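Local coordinates for protein retinol dehydratase (Spodoptera frugiperda, PDB 1X8L) that probably converts retinol to anhydroretinol by a sulfotransferase-type reaction that uses the sulfonate donor PAPS, at residues A69-S74 and V192-H197. The protein carries 2 engineered substitutions. Numbering follows the deposited sequence.
With A3P (adenosine-3'-5'-diphosphate), chain H; OXR (4-oxoretinol), chain E.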
loop_
_atom_site.group_PDB
_atom_site.type_symbol
_atom_site.label_atom_id
_atom_site.label_comp_id
_atom_site.label_asym_id
_atom_site.label_seq_id
_atom_site.Cartn_x
_atom_site.Cartn_y
_atom_site.Cartn_z
ATOM N N ALA A 69 -29.047 -9.864 14.520
ATOM C CA ALA A 69 -27.952 -8.912 14.381
ATOM C C ALA A 69 -26.618 -9.608 14.650
ATOM O O ALA A 69 -26.581 -10.604 15.339
ATOM C CB ALA A 69 -28.137 -7.791 15.347
ATOM N N SER A 70 -25.552 -9.088 14.050
ATOM C CA SER A 70 -24.212 -9.625 14.176
ATOM C C SER A 70 -23.243 -8.726 13.448
ATOM O O SER A 70 -23.621 -8.063 12.488
ATOM C CB SER A 70 -24.076 -10.988 13.495
ATOM O OG SER A 70 -24.319 -10.868 12.105
ATOM N N TYR A 71 -21.987 -8.748 13.873
ATOM C CA TYR A 71 -20.899 -8.455 12.943
ATOM C C TYR A 71 -20.934 -9.627 11.918
ATOM O O TYR A 71 -21.100 -10.789 12.293
ATOM C CB TYR A 71 -19.503 -8.305 13.618
ATOM C CG TYR A 71 -18.516 -7.816 12.592
ATOM C CD1 TYR A 71 -18.320 -6.462 12.386
ATOM C CD2 TYR A 71 -17.898 -8.699 11.730
ATOM C CE1 TYR A 71 -17.463 -5.997 11.389
ATOM C CE2 TYR A 71 -17.070 -8.255 10.716
ATOM C CZ TYR A 71 -16.883 -6.900 10.540
ATOM O OH TYR A 71 -16.066 -6.463 9.551
ATOM N N GLN A 72 -20.813 -9.307 10.643
ATOM C CA GLN A 72 -20.969 -10.282 9.563
ATOM C C GLN A 72 -20.045 -11.509 9.681
ATOM O O GLN A 72 -18.963 -11.464 10.305
ATOM C CB GLN A 72 -20.736 -9.623 8.188
ATOM C CG GLN A 72 -19.387 -8.830 8.023
ATOM C CD GLN A 72 -19.319 -8.129 6.660
ATOM O OE1 GLN A 72 -19.322 -8.759 5.647
ATOM N NE2 GLN A 72 -19.271 -6.809 6.667
ATOM N N ARG A 73 -20.518 -12.586 9.074
ATOM C CA ARG A 73 -19.839 -13.865 9.021
ATOM C C ARG A 73 -19.708 -14.547 10.378
ATOM O O ARG A 73 -18.718 -15.231 10.626
ATOM C CB ARG A 73 -18.488 -13.727 8.308
ATOM C CG ARG A 73 -18.561 -13.022 6.966
ATOM C CD ARG A 73 -19.651 -13.571 6.066
ATOM N NE ARG A 73 -19.264 -14.848 5.482
ATOM C CZ ARG A 73 -20.081 -15.678 4.847
ATOM N NH1 ARG A 73 -21.401 -15.428 4.702
ATOM N NH2 ARG A 73 -19.562 -16.764 4.320
ATOM N N SER A 74 -20.718 -14.344 11.233
ATOM C CA SER A 74 -20.680 -14.791 12.624
ATOM C C SER A 74 -21.829 -15.755 12.937
ATOM O O SER A 74 -22.080 -16.053 14.119
ATOM C CB SER A 74 -20.764 -13.557 13.579
ATOM O OG SER A 74 -19.628 -12.695 13.488
ATOM N N VAL A 192 -11.268 -14.355 8.447
ATOM C CA VAL A 192 -11.097 -15.274 7.337
ATOM C C VAL A 192 -12.357 -15.344 6.494
ATOM O O VAL A 192 -12.278 -15.299 5.266
ATOM C CB VAL A 192 -10.674 -16.695 7.814
ATOM C CG1 VAL A 192 -10.801 -17.743 6.708
ATOM C CG2 VAL A 192 -9.227 -16.665 8.370
ATOM N N SER A 193 -13.517 -15.441 7.153
ATOM C CA SER A 193 -14.748 -15.623 6.451
ATOM C C SER A 193 -15.093 -14.347 5.693
ATOM O O SER A 193 -15.589 -14.445 4.580
ATOM C CB SER A 193 -15.899 -16.036 7.376
ATOM O OG SER A 193 -17.040 -16.240 6.573
ATOM N N SER A 194 -14.763 -13.187 6.267
ATOM C CA SER A 194 -15.009 -11.884 5.644
ATOM C C SER A 194 -14.104 -11.651 4.409
ATOM O O SER A 194 -14.562 -11.077 3.395
ATOM C CB SER A 194 -14.874 -10.728 6.656
ATOM O OG SER A 194 -15.830 -10.818 7.671
ATOM N N PHE A 195 -12.866 -12.123 4.481
ATOM C CA PHE A 195 -11.939 -12.173 3.330
ATOM C C PHE A 195 -12.563 -12.910 2.155
ATOM O O PHE A 195 -12.603 -12.398 1.043
ATOM C CB PHE A 195 -10.630 -12.897 3.734
ATOM C CG PHE A 195 -9.678 -13.203 2.583
ATOM C CD1 PHE A 195 -9.011 -12.177 1.923
ATOM C CD2 PHE A 195 -9.402 -14.504 2.211
ATOM C CE1 PHE A 195 -8.079 -12.449 0.899
ATOM C CE2 PHE A 195 -8.505 -14.788 1.189
ATOM C CZ PHE A 195 -7.838 -13.743 0.527
ATOM N N HIS A 196 -13.058 -14.116 2.402
ATOM C CA HIS A 196 -13.585 -14.947 1.323
ATOM C C HIS A 196 -14.919 -14.373 0.782
ATOM O O HIS A 196 -15.253 -14.549 -0.403
ATOM C CB HIS A 196 -13.755 -16.405 1.799
ATOM C CG HIS A 196 -12.482 -17.200 1.833
ATOM N ND1 HIS A 196 -11.779 -17.545 0.699
ATOM C CD2 HIS A 196 -11.795 -17.741 2.874
ATOM C CE1 HIS A 196 -10.713 -18.256 1.035
ATOM N NE2 HIS A 196 -10.698 -18.387 2.354
ATOM N N HIS A 197 -15.686 -13.728 1.656
ATOM C CA HIS A 197 -16.978 -13.157 1.311
ATOM C C HIS A 197 -16.757 -11.876 0.454
ATOM O O HIS A 197 -17.502 -11.603 -0.490
ATOM C CB HIS A 197 -17.739 -12.869 2.590
ATOM C CG HIS A 197 -18.949 -12.025 2.419
ATOM N ND1 HIS A 197 -18.885 -10.656 2.294
ATOM C CD2 HIS A 197 -20.263 -12.340 2.443
ATOM C CE1 HIS A 197 -20.110 -10.169 2.189
ATOM N NE2 HIS A 197 -20.961 -11.174 2.250
HETATM P P1 A3P H . -17.216 -19.799 7.241
HETATM O O1P A3P H . -16.769 -18.790 6.172
HETATM O O2P A3P H . -17.495 -21.154 6.493
HETATM O O3P A3P H . -16.056 -19.809 8.320
HETATM P P2 A3P H . -23.159 -15.295 8.275
HETATM O O4P A3P H . -24.487 -16.028 7.925
HETATM O O5P A3P H . -23.341 -14.284 9.440
HETATM O O6P A3P H . -22.628 -14.577 6.991
HETATM O "O5'" A3P H . -22.134 -16.443 8.744
HETATM C "C5'" A3P H . -21.305 -17.073 7.783
HETATM C "C4'" A3P H . -20.517 -18.243 8.362
HETATM O "O4'" A3P H . -21.400 -19.189 8.937
HETATM C "C3'" A3P H . -19.817 -18.916 7.212
HETATM O "O3'" A3P H . -18.643 -19.423 7.899
HETATM C "C2'" A3P H . -20.574 -20.155 6.898
HETATM O "O2'" A3P H . -19.922 -21.207 6.219
HETATM C "C1'" A3P H . -21.292 -20.414 8.203
HETATM N N9 A3P H . -22.484 -21.235 8.142
HETATM C C8 A3P H . -23.603 -20.997 7.424
HETATM N N7 A3P H . -24.522 -21.971 7.649
HETATM C C5 A3P H . -23.984 -22.833 8.496
HETATM C C6 A3P H . -24.360 -24.087 9.167
HETATM N N6 A3P H . -25.567 -24.563 8.879
HETATM N N1 A3P H . -23.498 -24.668 10.036
HETATM C C2 A3P H . -22.270 -24.181 10.320
HETATM N N3 A3P H . -21.818 -23.047 9.760
HETATM C C4 A3P H . -22.680 -22.342 8.830
HETATM O O2 OXR E . -20.480 -5.475 -6.844
HETATM C C4 OXR E . -21.688 -5.397 -6.711
HETATM C C3 OXR E . -22.417 -4.634 -7.768
HETATM C C2 OXR E . -23.919 -4.543 -7.589
HETATM C C1 OXR E . -24.594 -5.199 -6.375
HETATM C C17 OXR E . -25.601 -6.226 -6.901
HETATM C C16 OXR E . -25.286 -4.102 -5.543
HETATM C C5 OXR E . -22.357 -6.011 -5.567
HETATM C C18 OXR E . -21.443 -6.729 -4.622
HETATM C C6 OXR E . -23.696 -5.929 -5.389
HETATM C C7 OXR E . -24.485 -6.523 -4.262
HETATM C C8 OXR E . -24.043 -7.085 -3.142
HETATM C C9 OXR E . -24.962 -7.642 -2.111
HETATM C C19 OXR E . -26.471 -7.665 -2.216
HETATM C C10 OXR E . -24.341 -8.189 -1.059
HETATM C C11 OXR E . -25.020 -8.843 0.036
HETATM C C12 OXR E . -24.232 -9.455 0.918
HETATM C C13 OXR E . -24.775 -10.172 2.077
HETATM C C20 OXR E . -26.247 -10.486 2.177
HETATM C C14 OXR E . -23.922 -10.556 3.034
HETATM C C15 OXR E . -24.372 -11.291 4.296
HETATM O O1 OXR E . -25.025 -10.446 5.242
HETATM O O HOH W 1 -16.704 -9.289 3.500
HETATM O O HOH W 2 -16.879 -16.709 3.484
#
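Arg73 and Ser193 form the tight side of this contact. NE of Arg73 donates to OG of Ser193 over 2.8 Å, with the acceptor tilted 25° from the guanidinium plane. Ser193 OG lies anti to its own backbone N (chi1 -178°), where it also donates to phosphate atom O1P of A3P at 2.6 Å. C5' of A3P sits 3.4 Å above the centre of one guanidinium face. His197 CB lies on the opposite side, nearest NE. Arg73 NH1 makes a weak bond to O6P of the 5'-phosphate. NH2 is hydrogen-bonded to Phe310 O, and the Phe310 ring makes a cation-pi contact. Segment 69-74 carries parallel strand 66-70 into the P-loop-like phosphate-binding loop of the sulfotransferase fold. Helix 187-200 brings Ser193 to the 3'-phosphate. With an alanine here instead of arginine, Ser193 OG would probably lose its N-H donor and O6P its NH1 partner, and a gap would open between C5' and His197 CB. The Gln72 side is looser. Its amide stands 89° to the His197 ring, and OE1 comes only within 3.8 Å of His197 CE1. A water donates to Ser194 O, bonds His197 ND1 and reaches Gln72 OE1 only weakly. The His197 ring edge meets the retinoid, NE2 3.1 Å from C14 of OXR.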